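Local atomic coordinates of importin subunit beta-1 (Saccharomyces cerevisiae, PDB entry 5OWU), a protein that carries proteins into the nucleus together with importin alpha, the partner subunit that recognises the classical nuclear localization signal of the cargo. Residues Ile122-Leu127 and Gly160-Ser165; Val197-Leu202 and Asp237-Ala242; Ala523-Val528 and Leu577-Ala582; Ala582-Ser587 and Ser623-Ser628; Ala701-Phe706 and Ala726-Ala731. All blocks are in the same frame, centred on the assembly; numbering follows the deposited sequence.

Contact 1 (Ile122-Leu127 and Gly160-Ser165)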
# COMPACT_ATOMS: atom_id res chain seq x y z
N ILE A 122 27.37 -5.84 -11.13
CA ILE A 122 28.07 -5.98 -12.40
C ILE A 122 27.35 -6.99 -13.28
O ILE A 122 27.12 -6.75 -14.47
CB ILE A 122 29.54 -6.37 -12.17
CG1 ILE A 122 30.28 -5.23 -11.45
CG2 ILE A 122 30.24 -6.68 -13.50
CD1 ILE A 122 31.60 -5.67 -10.83
N ALA A 123 26.98 -8.14 -12.71
CA ALA A 123 26.27 -9.17 -13.46
C ALA A 123 24.97 -8.63 -14.03
O ALA A 123 24.62 -8.92 -15.17
CB ALA A 123 25.99 -10.38 -12.57
N ASP A 124 24.24 -7.85 -13.23
CA ASP A 124 23.00 -7.27 -13.72
C ASP A 124 23.24 -6.38 -14.92
O ASP A 124 22.36 -6.23 -15.77
CB ASP A 124 22.31 -6.48 -12.61
CG ASP A 124 21.55 -7.38 -11.64
OD1 ASP A 124 21.35 -8.57 -11.96
OD2 ASP A 124 21.15 -6.90 -10.56
N ILE A 125 24.43 -5.78 -15.02
CA ILE A 125 24.73 -5.03 -16.24
C ILE A 125 25.14 -5.95 -17.38
O ILE A 125 24.65 -5.82 -18.50
CB ILE A 125 25.82 -3.98 -15.96
CG1 ILE A 125 25.27 -2.89 -15.04
CG2 ILE A 125 26.30 -3.36 -17.28
CD1 ILE A 125 26.36 -2.11 -14.32
N GLU A 126 26.04 -6.90 -17.12
CA GLU A 126 26.72 -7.60 -18.20
C GLU A 126 25.96 -8.81 -18.74
O GLU A 126 25.95 -9.04 -19.95
CB GLU A 126 28.11 -8.02 -17.75
CG GLU A 126 29.04 -6.82 -17.44
CD GLU A 126 30.51 -7.16 -17.58
OE1 GLU A 126 30.84 -8.36 -17.68
OE2 GLU A 126 31.34 -6.23 -17.60
N LEU A 127 25.36 -9.62 -17.87
CA LEU A 127 24.71 -10.84 -18.35
C LEU A 127 23.65 -10.56 -19.40
O LEU A 127 23.61 -11.29 -20.41
CB LEU A 127 24.10 -11.62 -17.17
CG LEU A 127 25.08 -12.22 -16.15
CD1 LEU A 127 24.33 -12.93 -15.04
CD2 LEU A 127 26.06 -13.17 -16.81
N GLY A 160 21.20 -14.54 -5.22
CA GLY A 160 20.03 -13.84 -4.71
C GLY A 160 20.05 -12.37 -5.05
O GLY A 160 19.07 -11.83 -5.58
N TYR A 161 21.16 -11.69 -4.75
CA TYR A 161 21.27 -10.26 -5.01
C TYR A 161 21.12 -9.97 -6.49
O TYR A 161 20.52 -8.97 -6.88
CB TYR A 161 22.62 -9.74 -4.51
CG TYR A 161 22.72 -9.57 -3.01
CD1 TYR A 161 21.80 -8.79 -2.31
CD2 TYR A 161 23.76 -10.16 -2.31
CE1 TYR A 161 21.91 -8.63 -0.94
CE2 TYR A 161 23.87 -9.99 -0.94
CZ TYR A 161 22.95 -9.23 -0.26
OH TYR A 161 23.07 -9.08 1.09
N MET A 162 21.70 -10.82 -7.33
CA MET A 162 21.54 -10.71 -8.77
C MET A 162 20.07 -10.64 -9.16
O MET A 162 19.65 -9.77 -9.93
CB MET A 162 22.18 -11.93 -9.41
CG MET A 162 22.87 -11.72 -10.70
SD MET A 162 23.65 -13.30 -11.10
CE MET A 162 24.95 -13.40 -9.89
N CYS A 163 19.27 -11.57 -8.65
CA CYS A 163 17.87 -11.62 -9.04
C CYS A 163 17.08 -10.47 -8.42
O CYS A 163 16.26 -9.83 -9.09
CB CYS A 163 17.29 -12.98 -8.66
SG CYS A 163 18.10 -14.30 -9.57
N GLU A 164 17.34 -10.18 -7.15
CA GLU A 164 16.63 -9.10 -6.47
C GLU A 164 16.95 -7.73 -7.09
O GLU A 164 16.06 -6.88 -7.20
CB GLU A 164 16.99 -9.12 -4.99
CG GLU A 164 16.36 -8.02 -4.16
CD GLU A 164 16.81 -8.07 -2.71
OE1 GLU A 164 17.96 -8.49 -2.46
OE2 GLU A 164 16.01 -7.69 -1.83
N SER A 165 18.20 -7.52 -7.50
CA SER A 165 18.63 -6.21 -8.00
C SER A 165 18.11 -5.93 -9.41
O SER A 165 17.93 -4.77 -9.77
CB SER A 165 20.15 -6.11 -7.99
OG SER A 165 20.65 -5.79 -6.70

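Contact 2 (Val197-Leu202 and Asp237-Ala242)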
# COMPACT_ATOMS: atom_id res chain seq x y z
N VAL A 197 23.53 -22.95 4.21
CA VAL A 197 23.57 -23.06 2.76
C VAL A 197 22.18 -23.34 2.20
O VAL A 197 21.77 -22.74 1.20
CB VAL A 197 24.59 -24.13 2.32
CG1 VAL A 197 24.54 -24.33 0.80
CG2 VAL A 197 26.00 -23.73 2.73
N ARG A 198 21.44 -24.27 2.82
CA ARG A 198 20.08 -24.54 2.36
C ARG A 198 19.20 -23.30 2.48
O ARG A 198 18.39 -23.02 1.59
CB ARG A 198 19.46 -25.69 3.16
CG ARG A 198 20.05 -27.06 2.88
CD ARG A 198 19.11 -28.16 3.36
NE ARG A 198 18.16 -28.54 2.32
CZ ARG A 198 17.18 -29.43 2.48
NH1 ARG A 198 17.01 -30.04 3.64
NH2 ARG A 198 16.38 -29.71 1.46
N LEU A 199 19.35 -22.55 3.57
CA LEU A 199 18.59 -21.32 3.74
C LEU A 199 18.91 -20.32 2.65
O LEU A 199 18.00 -19.76 2.02
CB LEU A 199 18.88 -20.69 5.11
CG LEU A 199 18.05 -21.14 6.30
CD1 LEU A 199 18.59 -20.46 7.55
CD2 LEU A 199 16.58 -20.82 6.09
N ALA A 200 20.20 -20.06 2.44
CA ALA A 200 20.61 -19.14 1.39
C ALA A 200 20.11 -19.59 0.03
O ALA A 200 19.71 -18.76 -0.80
CB ALA A 200 22.14 -19.01 1.39
N ALA A 201 20.13 -20.90 -0.23
CA ALA A 201 19.68 -21.41 -1.51
C ALA A 201 18.18 -21.18 -1.69
O ALA A 201 17.74 -20.71 -2.74
CB ALA A 201 20.01 -22.90 -1.64
N LEU A 202 17.38 -21.49 -0.67
CA LEU A 202 15.94 -21.32 -0.79
C LEU A 202 15.56 -19.85 -0.91
O LEU A 202 14.69 -19.48 -1.70
CB LEU A 202 15.24 -21.99 0.39
CG LEU A 202 15.41 -23.51 0.43
CD1 LEU A 202 14.99 -24.07 1.77
CD2 LEU A 202 14.61 -24.17 -0.68
N ASP A 237 14.78 -29.11 10.08
CA ASP A 237 15.09 -27.80 10.63
C ASP A 237 13.98 -26.80 10.30
O ASP A 237 13.55 -26.70 9.15
CB ASP A 237 16.42 -27.29 10.10
CG ASP A 237 16.75 -25.91 10.59
OD1 ASP A 237 17.35 -25.80 11.68
OD2 ASP A 237 16.40 -24.93 9.90
N ILE A 238 13.55 -26.05 11.32
CA ILE A 238 12.36 -25.22 11.18
C ILE A 238 12.62 -24.00 10.30
O ILE A 238 11.72 -23.54 9.60
CB ILE A 238 11.84 -24.81 12.57
CG1 ILE A 238 10.47 -24.14 12.44
CG2 ILE A 238 12.84 -23.90 13.28
CD1 ILE A 238 9.81 -23.80 13.77
N GLU A 239 13.84 -23.46 10.32
CA GLU A 239 14.15 -22.33 9.45
C GLU A 239 14.18 -22.76 7.99
O GLU A 239 13.72 -22.02 7.11
CB GLU A 239 15.49 -21.71 9.85
CG GLU A 239 15.42 -20.89 11.13
CD GLU A 239 16.78 -20.47 11.64
OE1 GLU A 239 17.46 -19.68 10.96
OE2 GLU A 239 17.18 -20.95 12.72
N VAL A 240 14.70 -23.96 7.71
CA VAL A 240 14.66 -24.49 6.35
C VAL A 240 13.21 -24.62 5.89
O VAL A 240 12.86 -24.21 4.78
CB VAL A 240 15.39 -25.84 6.28
CG1 VAL A 240 15.13 -26.56 4.95
CG2 VAL A 240 16.88 -25.63 6.47
N GLN A 241 12.35 -25.18 6.74
CA GLN A 241 10.93 -25.26 6.43
C GLN A 241 10.37 -23.88 6.11
O GLN A 241 9.69 -23.69 5.09
CB GLN A 241 10.16 -25.88 7.59
CG GLN A 241 10.39 -27.37 7.77
CD GLN A 241 9.57 -27.94 8.91
OE1 GLN A 241 9.24 -27.24 9.87
NE2 GLN A 241 9.22 -29.22 8.81
N ALA A 242 10.63 -22.90 6.98
CA ALA A 242 10.09 -21.56 6.76
C ALA A 242 10.51 -21.01 5.39
O ALA A 242 9.69 -20.49 4.63
CB ALA A 242 10.54 -20.62 7.88

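Contact 3 (Ala523-Val528 and Leu577-Ala582)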
# COMPACT_ATOMS: atom_id res chain seq x y z
N ALA A 523 -15.48 8.18 15.72
CA ALA A 523 -16.89 7.87 15.55
C ALA A 523 -17.71 9.14 15.57
O ALA A 523 -18.68 9.27 14.80
CB ALA A 523 -17.36 6.89 16.63
N LEU A 524 -17.31 10.13 16.39
CA LEU A 524 -18.03 11.39 16.38
C LEU A 524 -17.99 12.02 15.00
O LEU A 524 -18.99 12.58 14.54
CB LEU A 524 -17.45 12.34 17.43
CG LEU A 524 -17.80 12.03 18.89
CD1 LEU A 524 -17.12 13.04 19.79
CD2 LEU A 524 -19.30 12.02 19.13
N THR A 525 -16.86 11.90 14.31
CA THR A 525 -16.79 12.45 12.96
C THR A 525 -17.84 11.78 12.08
O THR A 525 -18.61 12.46 11.39
CB THR A 525 -15.38 12.28 12.40
OG1 THR A 525 -14.48 13.07 13.20
CG2 THR A 525 -15.31 12.75 10.97
N THR A 526 -17.92 10.45 12.15
CA THR A 526 -18.96 9.74 11.42
C THR A 526 -20.34 10.27 11.81
O THR A 526 -21.17 10.56 10.94
CB THR A 526 -18.86 8.23 11.69
OG1 THR A 526 -17.62 7.74 11.17
CG2 THR A 526 -20.00 7.47 11.06
N MET A 527 -20.59 10.45 13.12
CA MET A 527 -21.91 10.91 13.53
C MET A 527 -22.22 12.24 12.86
O MET A 527 -23.35 12.48 12.41
CB MET A 527 -22.01 11.05 15.05
CG MET A 527 -21.68 9.82 15.84
SD MET A 527 -22.59 8.38 15.31
CE MET A 527 -24.20 8.67 16.05
N VAL A 528 -21.21 13.11 12.78
CA VAL A 528 -21.43 14.41 12.17
C VAL A 528 -21.76 14.24 10.70
O VAL A 528 -22.74 14.79 10.19
CB VAL A 528 -20.19 15.31 12.35
CG1 VAL A 528 -20.33 16.60 11.53
CG2 VAL A 528 -20.00 15.64 13.81
N LEU A 577 -9.51 18.68 16.72
CA LEU A 577 -9.53 19.58 15.57
C LEU A 577 -10.13 18.89 14.34
O LEU A 577 -10.82 19.53 13.54
CB LEU A 577 -8.12 20.10 15.29
CG LEU A 577 -7.59 21.08 16.34
CD1 LEU A 577 -6.08 21.23 16.26
CD2 LEU A 577 -8.26 22.44 16.22
N THR A 578 -9.89 17.59 14.18
CA THR A 578 -10.50 16.85 13.07
C THR A 578 -12.03 16.88 13.18
O THR A 578 -12.73 17.23 12.22
CB THR A 578 -9.96 15.42 13.05
OG1 THR A 578 -8.53 15.45 12.92
CG2 THR A 578 -10.56 14.61 11.90
N VAL A 579 -12.55 16.53 14.36
CA VAL A 579 -14.01 16.58 14.53
C VAL A 579 -14.52 18.00 14.32
O VAL A 579 -15.57 18.22 13.72
CB VAL A 579 -14.44 16.04 15.90
CG1 VAL A 579 -15.96 16.06 16.02
CG2 VAL A 579 -13.91 14.64 16.11
N LEU A 580 -13.79 18.99 14.83
CA LEU A 580 -14.22 20.39 14.73
C LEU A 580 -14.28 20.82 13.27
O LEU A 580 -15.22 21.52 12.86
CB LEU A 580 -13.27 21.28 15.52
CG LEU A 580 -13.51 22.80 15.48
CD1 LEU A 580 -14.90 23.15 15.98
CD2 LEU A 580 -12.45 23.52 16.31
N ALA A 581 -13.30 20.42 12.47
CA ALA A 581 -13.35 20.73 11.05
C ALA A 581 -14.59 20.12 10.41
O ALA A 581 -15.27 20.78 9.61
CB ALA A 581 -12.08 20.24 10.35
N ALA A 582 -14.91 18.86 10.77
CA ALA A 582 -16.12 18.25 10.22
C ALA A 582 -17.37 19.01 10.65
O ALA A 582 -18.30 19.20 9.85
CB ALA A 582 -16.21 16.78 10.63

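Contact 4 (Ala582-Ser587 and Ser623-Ser628)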
# COMPACT_ATOMS: atom_id res chain seq x y z
N ALA A 582 -14.91 18.86 10.77
CA ALA A 582 -16.12 18.25 10.22
C ALA A 582 -17.37 19.01 10.65
O ALA A 582 -18.30 19.20 9.85
CB ALA A 582 -16.21 16.78 10.63
N VAL A 583 -17.42 19.44 11.91
CA VAL A 583 -18.57 20.19 12.41
C VAL A 583 -18.73 21.49 11.63
O VAL A 583 -19.83 21.85 11.19
CB VAL A 583 -18.41 20.46 13.92
CG1 VAL A 583 -19.42 21.50 14.42
CG2 VAL A 583 -18.58 19.17 14.71
N ILE A 584 -17.62 22.21 11.44
CA ILE A 584 -17.68 23.50 10.75
C ILE A 584 -18.18 23.31 9.33
O ILE A 584 -19.06 24.05 8.85
CB ILE A 584 -16.30 24.17 10.78
CG1 ILE A 584 -15.96 24.62 12.20
CG2 ILE A 584 -16.24 25.36 9.80
CD1 ILE A 584 -14.49 24.93 12.43
N ARG A 585 -17.65 22.31 8.63
CA ARG A 585 -18.07 22.10 7.25
C ARG A 585 -19.53 21.64 7.17
O ARG A 585 -20.24 22.01 6.23
CB ARG A 585 -17.16 21.08 6.57
CG ARG A 585 -15.83 21.66 6.15
CD ARG A 585 -15.23 20.89 5.00
NE ARG A 585 -13.80 21.15 4.89
CZ ARG A 585 -13.25 22.07 4.09
NH1 ARG A 585 -14.01 22.82 3.31
NH2 ARG A 585 -11.94 22.23 4.08
N LYS A 586 -19.99 20.85 8.13
CA LYS A 586 -21.32 20.26 7.99
C LYS A 586 -22.43 21.30 8.17
O LYS A 586 -23.48 21.19 7.53
CB LYS A 586 -21.51 19.12 9.00
CG LYS A 586 -22.78 18.30 8.77
CD LYS A 586 -22.69 17.49 7.49
CE LYS A 586 -24.04 16.93 7.08
NZ LYS A 586 -24.58 15.98 8.09
N SER A 587 -22.23 22.29 9.03
CA SER A 587 -23.27 23.27 9.32
C SER A 587 -22.66 24.66 9.24
O SER A 587 -22.34 25.27 10.27
CB SER A 587 -23.90 23.03 10.70
OG SER A 587 -24.99 23.91 10.91
N SER A 623 -9.13 26.10 7.27
CA SER A 623 -9.67 25.94 5.93
C SER A 623 -11.17 25.69 5.97
O SER A 623 -11.93 26.28 5.19
CB SER A 623 -8.95 24.81 5.20
OG SER A 623 -7.57 25.10 5.08
N ALA A 624 -11.63 24.80 6.87
CA ALA A 624 -13.06 24.56 6.98
C ALA A 624 -13.81 25.84 7.35
O ALA A 624 -14.86 26.14 6.78
CB ALA A 624 -13.34 23.47 8.02
N LEU A 625 -13.28 26.60 8.32
CA LEU A 625 -13.92 27.85 8.70
C LEU A 625 -13.98 28.83 7.52
O LEU A 625 -15.01 29.46 7.29
CB LEU A 625 -13.19 28.48 9.88
CG LEU A 625 -13.85 29.71 10.51
CD1 LEU A 625 -15.24 29.37 10.99
CD2 LEU A 625 -13.03 30.26 11.66
N ALA A 626 -12.89 28.96 6.76
CA ALA A 626 -12.91 29.81 5.57
C ALA A 626 -13.98 29.36 4.59
O ALA A 626 -14.78 30.17 4.10
CB ALA A 626 -11.54 29.81 4.91
N ALA A 627 -14.02 28.06 4.28
CA ALA A 627 -15.03 27.54 3.38
C ALA A 627 -16.43 27.88 3.86
O ALA A 627 -17.31 28.23 3.06
CB ALA A 627 -14.87 26.02 3.23
N SER A 628 -16.66 27.82 5.17
CA SER A 628 -18.01 28.05 5.70
C SER A 628 -18.36 29.54 5.74
O SER A 628 -19.52 29.90 5.49
CB SER A 628 -18.13 27.43 7.09
OG SER A 628 -18.10 26.02 6.99

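Contact 5 (Ala701-Phe706 and Ala726-Ala731)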
# COMPACT_ATOMS: atom_id res chain seq x y z
N ALA A 701 -0.84 18.05 -5.40
CA ALA A 701 -1.67 19.06 -4.76
C ALA A 701 -1.65 20.36 -5.56
O ALA A 701 -2.70 20.90 -5.94
CB ALA A 701 -1.18 19.31 -3.33
N VAL A 702 -0.46 20.87 -5.87
CA VAL A 702 -0.37 22.11 -6.62
C VAL A 702 -1.06 21.96 -7.97
O VAL A 702 -1.85 22.83 -8.38
CB VAL A 702 1.10 22.54 -6.77
CG1 VAL A 702 1.23 23.78 -7.65
CG2 VAL A 702 1.67 22.83 -5.39
N LEU A 703 -0.82 20.85 -8.67
CA LEU A 703 -1.49 20.68 -9.95
C LEU A 703 -3.00 20.81 -9.76
O LEU A 703 -3.66 21.60 -10.46
CB LEU A 703 -1.13 19.33 -10.57
CG LEU A 703 0.33 19.16 -11.04
CD1 LEU A 703 0.56 17.75 -11.55
CD2 LEU A 703 0.70 20.17 -12.12
N SER A 704 -3.55 20.12 -8.76
CA SER A 704 -4.99 20.15 -8.57
C SER A 704 -5.46 21.57 -8.30
O SER A 704 -6.51 21.99 -8.81
CB SER A 704 -5.40 19.23 -7.43
OG SER A 704 -5.09 17.89 -7.74
N VAL A 705 -4.68 22.35 -7.54
CA VAL A 705 -5.18 23.65 -7.14
C VAL A 705 -5.16 24.60 -8.33
O VAL A 705 -5.97 25.53 -8.41
CB VAL A 705 -4.41 24.20 -5.93
CG1 VAL A 705 -3.13 24.95 -6.33
CG2 VAL A 705 -5.30 25.10 -5.10
N PHE A 706 -4.27 24.35 -9.31
CA PHE A 706 -4.35 25.14 -10.53
C PHE A 706 -5.75 25.06 -11.12
O PHE A 706 -6.34 26.08 -11.51
CB PHE A 706 -3.30 24.67 -11.54
CG PHE A 706 -1.89 25.07 -11.20
CD1 PHE A 706 -1.61 26.32 -10.67
CD2 PHE A 706 -0.84 24.19 -11.42
CE1 PHE A 706 -0.31 26.68 -10.36
CE2 PHE A 706 0.47 24.55 -11.11
CZ PHE A 706 0.73 25.80 -10.58
N ALA A 726 2.35 23.59 -19.64
CA ALA A 726 3.65 22.95 -19.71
C ALA A 726 3.80 21.99 -18.55
O ALA A 726 4.05 20.79 -18.74
CB ALA A 726 4.76 24.00 -19.71
N LEU A 727 3.54 22.48 -17.33
CA LEU A 727 3.65 21.64 -16.15
C LEU A 727 2.79 20.39 -16.32
O LEU A 727 3.27 19.26 -16.14
CB LEU A 727 3.24 22.43 -14.91
CG LEU A 727 4.20 23.53 -14.47
CD1 LEU A 727 3.60 24.31 -13.31
CD2 LEU A 727 5.57 22.97 -14.09
N CYS A 728 1.54 20.58 -16.72
CA CYS A 728 0.65 19.43 -16.82
C CYS A 728 1.23 18.42 -17.80
O CYS A 728 1.34 17.23 -17.49
CB CYS A 728 -0.75 19.87 -17.23
SG CYS A 728 -1.64 20.74 -15.91
N VAL A 729 1.69 18.89 -18.96
CA VAL A 729 2.27 17.97 -19.93
C VAL A 729 3.43 17.23 -19.29
O VAL A 729 3.48 15.99 -19.29
CB VAL A 729 2.72 18.73 -21.20
CG1 VAL A 729 3.67 17.88 -22.06
CG2 VAL A 729 1.51 19.09 -22.02
N ALA A 730 4.36 17.97 -18.68
CA ALA A 730 5.52 17.32 -18.10
C ALA A 730 5.07 16.26 -17.11
O ALA A 730 5.64 15.16 -17.07
CB ALA A 730 6.43 18.36 -17.43
N ALA A 731 4.01 16.55 -16.36
CA ALA A 731 3.56 15.61 -15.34
C ALA A 731 2.91 14.38 -15.97
O ALA A 731 3.11 13.26 -15.49
CB ALA A 731 2.58 16.30 -14.39

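Contact 1 (Ile122-Leu127 and Gly160-Ser165)
The second helices of two successive HEAT repeats, 109-126 in repeat 3 and 149-165 in repeat 4, meet here through Ala123, Asp124 and Leu127 on one side and Met162 and Ser165 on the other. Met162 carries the apolar half. Its CG rests 3.9 Å from Ala123 CB, and the extended chi2 (175°) carries the sulfur outward, where Met162 SD lies 4.0 Å from Leu127 CD1; the bend at chi3 turns only the terminal methyl, CE. The two long side chains cross at about a right angle, so the thioether meets the leucine by one methyl and not along its length. Leu135 and Met136 of helix 133-142 cover the same patch from repeat 4, which makes this part of the hydrophobic seam that continues from repeat to repeat in a HEAT solenoid. The segment axes cross at -57° and stay 9.4 Å apart, with Asp124 set against Met162 at the closest point of the backbones.

Asp124 takes the more open side. Its CG stands anti to its own carbonyl carbon (chi1 -80°), and the carboxylate then reaches the last turn of helix 149-165, with Asp124 OD1 2.9 Å from Met162 O. Both are acceptors, so this is no hydrogen bond, and their closeness would tend to disfavour the charged form of the acid. The other oxygen crowds Ser165 CB too closely to be trusted in detail. With an alanine here, a gap would probably open beside Met162 CG and Met162 O, where the carboxylate now fills the groove.

Contact 2 (Val197-Leu202 and Asp237-Ala242)
Glu239 and Val240 pack against Arg198, Leu199 and Leu202 where the second helices of HEAT repeats 5 and 6 run side by side, their segments only 9° from parallel and 9.3 Å apart. Asp237, at the N-cap of helix 238-255, sets the start of this arrangement: its OD2 takes the N-H of Val240 at 2.9 Å through the anti lone pair, with an N-H...O angle of 158°. The other oxygen, OD1, pairs with Lys195 at the beginning of helix 195-208, tying the starts of the two helices together.

Two residues on, Glu239 receives the end of Leu199. One methyl, Leu199 CD2, sits 3.3 Å from Glu239 O, while Leu199 CD1 lies 3.7 Å from Glu239 OE1 at the solvent-facing margin.

Val240 is the centre of the contact, and its two methyls divide the work. CG2, anti to the carbonyl carbon, faces the base of the Arg198 side chain, with Arg198 CB 4.2 Å from Val240 CG2. CG1, anti to the backbone N, lies over one face of the Arg198 guanidinium, displaced toward its rim. That guanidinium is held elsewhere, by a salt bridge to Glu231 and a bond to Ala188 O, so Val240 merely covers it. Leu202 comes in at about a right angle, its CD1 4.0 Å from Val240 CG1 and 3.7 Å from Val240 O.

Contact 3 (Ala523-Val528 and Leu577-Ala582)
This is an almost purely apolar contact between small side chains, in which Thr525 and Val528 meet Val579 and Ala582 across the second helices of HEAT repeats 12 and 13. The two segments are as good as parallel, at 1°, with axes 9.2 Å apart and Thr525 level with Val579.

Thr525 faces both partners with different branches. Its methyl, anti to the backbone N (OG1 chi1 -64°), reaches toward Ala582, so that Thr525 CG2 lies 4.1 Å from Ala582 CB. The hydroxyl branch is turned against a methyl instead: Thr525 OG1 is 3.4 Å from Val579 CG2. The hydroxyl makes a weak hydrogen bond to Phe521 O, one turn back in its own helix.

Further along, Val528 CG1 sits 3.7 Å from Ala582 O and 4.2 Å from Ala582 CB. At the other end Leu524 adds its CB, 4.2 Å from Val579 CG1. Behind this inner row comes helix 536-553, the first helix of repeat 13, with Phe545 against Leu524, Ile542 against Val528 and Val546 against Val579.

No hydrogen bond crosses between the segments, which meet by close fit; just past them, Lys586 NZ bonds Val528 O and gives the same two helices a polar tie. An interface with so little directional bonding is consistent with the modest shifts between repeats by which a HEAT solenoid of this family adapts to its partners.

Contact 4 (Ala582-Ser587 and Ser623-Ser628)
Ser628 OG gives its hydrogen to Ile584 O at 2.9 Å, the one hydrogen bond between segments 582-587 and 623-628, on the second helices of HEAT repeats 13 and 14. The hydroxyl approaches well above the carbonyl plane, 62° out of it, with a C=O...O angle of 115°. The carbonyl belongs to the last turn of helix 563-586, and four residues later comes Pro588, which has no N-H to offer it. An alanine in place of Ser628 would probably leave this carbonyl without its mate from repeat 14.

Ile584 backs the bond with its own branch methyl. CG2, anti to the backbone N, wedges between the helices, 3.4 Å from Ala624 O and 3.9 Å from Ala624 CB, and it reaches Leu625 as well.

On the outer side, Arg585 stretches its chain from CG to NE across Ala624. Arg585 CG lies 3.6 Å from Ala624 CB, and the flat guanidinium then settles with one face centred over Ala624 CA, 3.8 Å above it. Asp665 of helix 655-669, in the next repeat, takes Arg585 NH2 in a salt bridge. The segments run 10° from parallel with axes 8.4 Å apart, a close approach that suits the alanine facing the arginine.

The chemistry is thus split: a serine serves a carbonyl at a helix end, while an arginine uses its aliphatic part and guanidinium face on repeat 14 and spends its charge on a repeat further on.

Contact 5 (Ala701-Phe706 and Ala726-Ala731)
Leu703 and Phe706 reach from helix 698-713 to Leu727, Cys728 and Ala731, forming a wholly apolar contact without a hydrogen bond between the segments. The two tightest touches are at its ends. Leu703 CD1 stands 3.8 Å from Ala731 CB, and Phe706 CE2 is 3.8 Å from Leu727 CD1. Leu727 CD1 meets the ring of Phe706 at a slant, and the two side chains as a whole cross at about a right angle. Between these ends the other methyl of Leu703 faces the turn in the middle: CD2 lies 4.4 Å from Leu727 CB and 4.5 Å from Cys728 SG.

The torsions explain the reach. Leu703 has CG anti to its carbonyl carbon (chi1 -68°), and chi2 near 180° carries CD1 on toward Ala731, while CD2 branches off toward Leu727 and Cys728. Phe706 starts in the same way, and one face of its ring lies on Val702 O, 3.4 Å from the plane and offset toward the rim, which probably helps to set its rotation.

The segment axes stay 11.2 Å apart and cross at -136°, nearer antiparallel than parallel, as expected where the second helix of HEAT repeat 16 is followed by the first helix of repeat 17. Around this pair, helix 741-764 packs on both segments, bringing Ala753 to Leu703 and Ala757 and Tyr758 to Cys728. On another side helix 675-689 supplies Met682 against Phe706 and Leu685 against Val702, linking the contact to the rest of repeat 16.

The five contacts follow one another along the chain, each joining neighbouring HEAT repeats. Contacts 1 to 4 pair second helices, whereas contact 5 joins the second helix of repeat 16 to the first of repeat 17. Contacts 1 and 2 sit near the start of the solenoid, with centres about 22 Å apart, and lie on the opposite side of the chain's centre from contacts 3 and 4, with centres more than 50 Å apart. Contacts 3 and 4 are adjoining: they share Ala582 and helix 563-586, and Lys586 NZ probably bonds Val528 O, so repeats 12 to 14 form one continuous strip. Contact 5, its centre about 27 Å from that of contact 4, continues the superhelix that engages partners such as importin alpha.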